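Local coordinates for protein lactate dehydrogenase (Eimeria maxima, PDB 6CT6) that binds NADH and the pyruvate analogue oxamate, and probably catalyses the reversible NADH-dependent reduction of pyruvate to lactate, at residues C269-Q274 with E294-L299. Numbering follows the deposited sequence.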
ATOM      1  N   CYS B 269      11.439 -10.041 -21.596  1.00 32.75           N
ATOM      2  CA  CYS B 269      12.872 -10.252 -21.727  1.00 29.52           C
ATOM      3  C   CYS B 269      13.318 -10.013 -23.161  1.00 32.70           C
ATOM      4  O   CYS B 269      12.573 -10.268 -24.112  1.00 35.91           O
ATOM      5  CB  CYS B 269      13.268 -11.681 -21.329  1.00 33.89           C
ATOM      6  SG  CYS B 269      12.997 -12.096 -19.607  1.00 35.58           S
ATOM      7  N   TYR B 270      14.556  -9.543 -23.308  1.00 33.44           N
ATOM      8  CA  TYR B 270      15.154  -9.390 -24.630  1.00 37.99           C
ATOM      9  C   TYR B 270      15.415 -10.763 -25.239  1.00 41.01           C
ATOM     10  O   TYR B 270      16.136 -11.582 -24.660  1.00 38.54           O
ATOM     11  CB  TYR B 270      16.453  -8.596 -24.539  1.00 39.94           C
ATOM     12  CG  TYR B 270      17.148  -8.444 -25.869  1.00 44.95           C
ATOM     13  CD1 TYR B 270      16.802  -7.423 -26.743  1.00 47.21           C
ATOM     14  CD2 TYR B 270      18.148  -9.326 -26.254  1.00 48.78           C
ATOM     15  CE1 TYR B 270      17.434  -7.285 -27.965  1.00 54.67           C
ATOM     16  CE2 TYR B 270      18.785  -9.198 -27.472  1.00 51.77           C
ATOM     17  CZ  TYR B 270      18.425  -8.176 -28.324  1.00 52.75           C
ATOM     18  OH  TYR B 270      19.062  -8.051 -29.537  1.00 60.43           O
ATOM     19  N   LEU B 271      14.835 -11.010 -26.412  1.00 39.75           N
ATOM     20  CA  LEU B 271      14.968 -12.279 -27.114  1.00 42.13           C
ATOM     21  C   LEU B 271      15.599 -12.052 -28.480  1.00 49.00           C
ATOM     22  O   LEU B 271      15.269 -11.085 -29.172  1.00 45.28           O
ATOM     23  CB  LEU B 271      13.606 -12.951 -27.294  1.00 37.41           C
ATOM     24  CG  LEU B 271      12.778 -13.175 -26.032  1.00 40.72           C
ATOM     25  CD1 LEU B 271      11.384 -13.646 -26.409  1.00 38.66           C
ATOM     26  CD2 LEU B 271      13.465 -14.171 -25.117  1.00 40.65           C
ATOM     27  N   ASN B 272      16.507 -12.950 -28.869  1.00 48.92           N
ATOM     28  CA  ASN B 272      17.051 -12.969 -30.231  1.00 56.52           C
ATOM     29  C   ASN B 272      17.126 -14.431 -30.665  1.00 50.88           C
ATOM     30  O   ASN B 272      18.148 -15.095 -30.480  1.00 51.40           O
ATOM     31  CB  ASN B 272      18.409 -12.284 -30.315  1.00 63.48           C
ATOM     32  CG  ASN B 272      18.781 -11.917 -31.738  1.00 76.05           C
ATOM     33  OD1 ASN B 272      18.272 -10.940 -32.289  1.00 67.93           O
ATOM     34  ND2 ASN B 272      19.665 -12.701 -32.344  1.00 71.95           N
ATOM     35  N   GLY B 273      16.031 -14.921 -31.243  1.00 46.00           N
ATOM     36  CA  GLY B 273      15.931 -16.307 -31.649  1.00 51.07           C
ATOM     37  C   GLY B 273      14.774 -17.014 -30.975  1.00 50.67           C
ATOM     38  O   GLY B 273      13.898 -17.570 -31.643  1.00 51.99           O
ATOM     39  N   GLN B 274      14.756 -16.982 -29.645  1.00 42.85           N
ATOM     40  CA  GLN B 274      13.734 -17.694 -28.891  1.00 39.63           C
ATOM     41  C   GLN B 274      12.347 -17.201 -29.277  1.00 41.89           C
ATOM     42  O   GLN B 274      12.134 -16.007 -29.507  1.00 39.81           O
ATOM     43  CB  GLN B 274      13.945 -17.504 -27.386  1.00 43.18           C
ATOM     44  CG  GLN B 274      15.352 -17.802 -26.885  1.00 42.67           C
ATOM     45  CD  GLN B 274      16.246 -16.577 -26.889  1.00 47.72           C
ATOM     46  OE1 GLN B 274      16.019 -15.630 -27.644  1.00 45.47           O
ATOM     47  NE2 GLN B 274      17.262 -16.582 -26.032  1.00 45.21           N
ATOM     48  N   GLU B 294      18.873 -15.176 -15.500  1.00 29.15           N
ATOM     49  CA  GLU B 294      19.843 -16.262 -15.573  1.00 33.97           C
ATOM     50  C   GLU B 294      19.473 -17.320 -16.598  1.00 29.76           C
ATOM     51  O   GLU B 294      20.365 -17.975 -17.148  1.00 37.11           O
ATOM     52  CB  GLU B 294      20.006 -16.906 -14.193  1.00 33.89           C
ATOM     53  CG  GLU B 294      20.650 -15.970 -13.189  1.00 36.11           C
ATOM     54  CD  GLU B 294      20.891 -16.615 -11.842  1.00 38.13           C
ATOM     55  OE1 GLU B 294      20.477 -17.776 -11.649  1.00 35.81           O
ATOM     56  OE2 GLU B 294      21.500 -15.954 -10.974  1.00 34.70           O
ATOM     57  N   GLN B 295      18.184 -17.498 -16.870  1.00 30.83           N
ATOM     58  CA  GLN B 295      17.732 -18.465 -17.856  1.00 30.96           C
ATOM     59  C   GLN B 295      16.455 -17.956 -18.497  1.00 34.45           C
ATOM     60  O   GLN B 295      15.580 -17.421 -17.813  1.00 32.84           O
ATOM     61  CB  GLN B 295      17.450 -19.841 -17.242  1.00 34.72           C
ATOM     62  CG  GLN B 295      18.598 -20.475 -16.494  1.00 34.94           C
ATOM     63  CD  GLN B 295      18.218 -21.842 -15.963  1.00 37.06           C
ATOM     64  OE1 GLN B 295      17.637 -22.657 -16.680  1.00 35.02           O
ATOM     65  NE2 GLN B 295      18.516 -22.090 -14.695  1.00 35.99           N
ATOM     66  N   ILE B 296      16.357 -18.130 -19.809  1.00 29.79           N
ATOM     67  CA  ILE B 296      15.109 -17.956 -20.537  1.00 32.57           C
ATOM     68  C   ILE B 296      14.630 -19.339 -20.948  1.00 32.44           C
ATOM     69  O   ILE B 296      15.358 -20.084 -21.614  1.00 34.05           O
ATOM     70  CB  ILE B 296      15.287 -17.033 -21.756  1.00 31.30           C
ATOM     71  CG1 ILE B 296      15.628 -15.617 -21.288  1.00 40.37           C
ATOM     72  CG2 ILE B 296      14.016 -17.014 -22.601  1.00 36.90           C
ATOM     73  CD1 ILE B 296      16.227 -14.749 -22.362  1.00 47.89           C
ATOM     74  N   ILE B 297      13.415 -19.682 -20.545  1.00 31.89           N
ATOM     75  CA  ILE B 297      12.852 -21.001 -20.796  1.00 35.37           C
ATOM     76  C   ILE B 297      12.010 -20.935 -22.058  1.00 37.94           C
ATOM     77  O   ILE B 297      11.201 -20.015 -22.235  1.00 34.06           O
ATOM     78  CB  ILE B 297      12.024 -21.487 -19.592  1.00 34.94           C
ATOM     79  CG1 ILE B 297      12.941 -21.643 -18.373  1.00 38.51           C
ATOM     80  CG2 ILE B 297      11.327 -22.803 -19.918  1.00 36.41           C
ATOM     81  CD1 ILE B 297      12.207 -21.838 -17.070  1.00 48.32           C
ATOM     82  N   GLU B 298      12.193 -21.918 -22.936  1.00 37.08           N
ATOM     83  CA  GLU B 298      11.540 -21.949 -24.240  1.00 36.71           C
ATOM     84  C   GLU B 298      10.500 -23.066 -24.231  1.00 36.45           C
ATOM     85  O   GLU B 298      10.841 -24.249 -24.329  1.00 40.21           O
ATOM     86  CB  GLU B 298      12.570 -22.136 -25.349  1.00 42.01           C
ATOM     87  CG  GLU B 298      12.007 -21.904 -26.736  1.00 58.92           C
ATOM     88  CD  GLU B 298      13.051 -21.412 -27.720  1.00 65.95           C
ATOM     89  OE1 GLU B 298      14.257 -21.483 -27.403  1.00 58.26           O
ATOM     90  OE2 GLU B 298      12.661 -20.947 -28.813  1.00 51.43           O
ATOM     91  N   LEU B 299       9.233 -22.679 -24.121  1.00 36.92           N
ATOM     92  CA  LEU B 299       8.143 -23.639 -24.053  1.00 36.09           C
ATOM     93  C   LEU B 299       7.984 -24.377 -25.380  1.00 43.05           C
ATOM     94  O   LEU B 299       8.258 -23.838 -26.456  1.00 40.37           O
ATOM     95  CB  LEU B 299       6.835 -22.927 -23.701  1.00 37.67           C
ATOM     96  CG  LEU B 299       6.797 -22.163 -22.373  1.00 35.85           C
ATOM     97  CD1 LEU B 299       5.523 -21.335 -22.269  1.00 35.79           C
ATOM     98  CD2 LEU B 299       6.900 -23.116 -21.201  1.00 38.78           C
TER
HETATM   99  O   HOH W   1      16.939 -19.319 -24.064  1.00 46.44           O
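With chi1 at -66°, I296 sets CG1 beside its backbone N and CG2 anti to it, and chi2 carries CD1 on toward strand 263-272. CG2 lies 3.8 Å from L271 CD2, and CD1 rests against both that methyl and the carbonyl O of Y270, with C269 CB looser at 4.4 Å from I296 CD1. Q274 bends sharply at chi2 (91°), which folds its amide back over its own turn: Q274 OE1 accepts from N272 N at 3.0 Å, in the carbonyl plane but bent at the hydrogen, which helps set the amide's rotation. NE2 is then aimed at a water, a weak bond, and that water donates to I296 O at 3.0 Å. In the alpha/beta C-terminal domain of the lactate/malate dehydrogenase family, antiparallel strands 263-272, 281-289 and 294-296 lie side by side with 281-289 in the middle, so no backbone hydrogen bond joins the two segments directly, and contact is made by side chains reaching across, with one water bridging. I296 reaches across the face of the middle strand, where L271 also rests on L282 and V284. Further along, E298 crosses Q274 at about a right angle, its OE2 3.4 Å from Q274 CA and hydrogen-bonded to the backbone N of Y275.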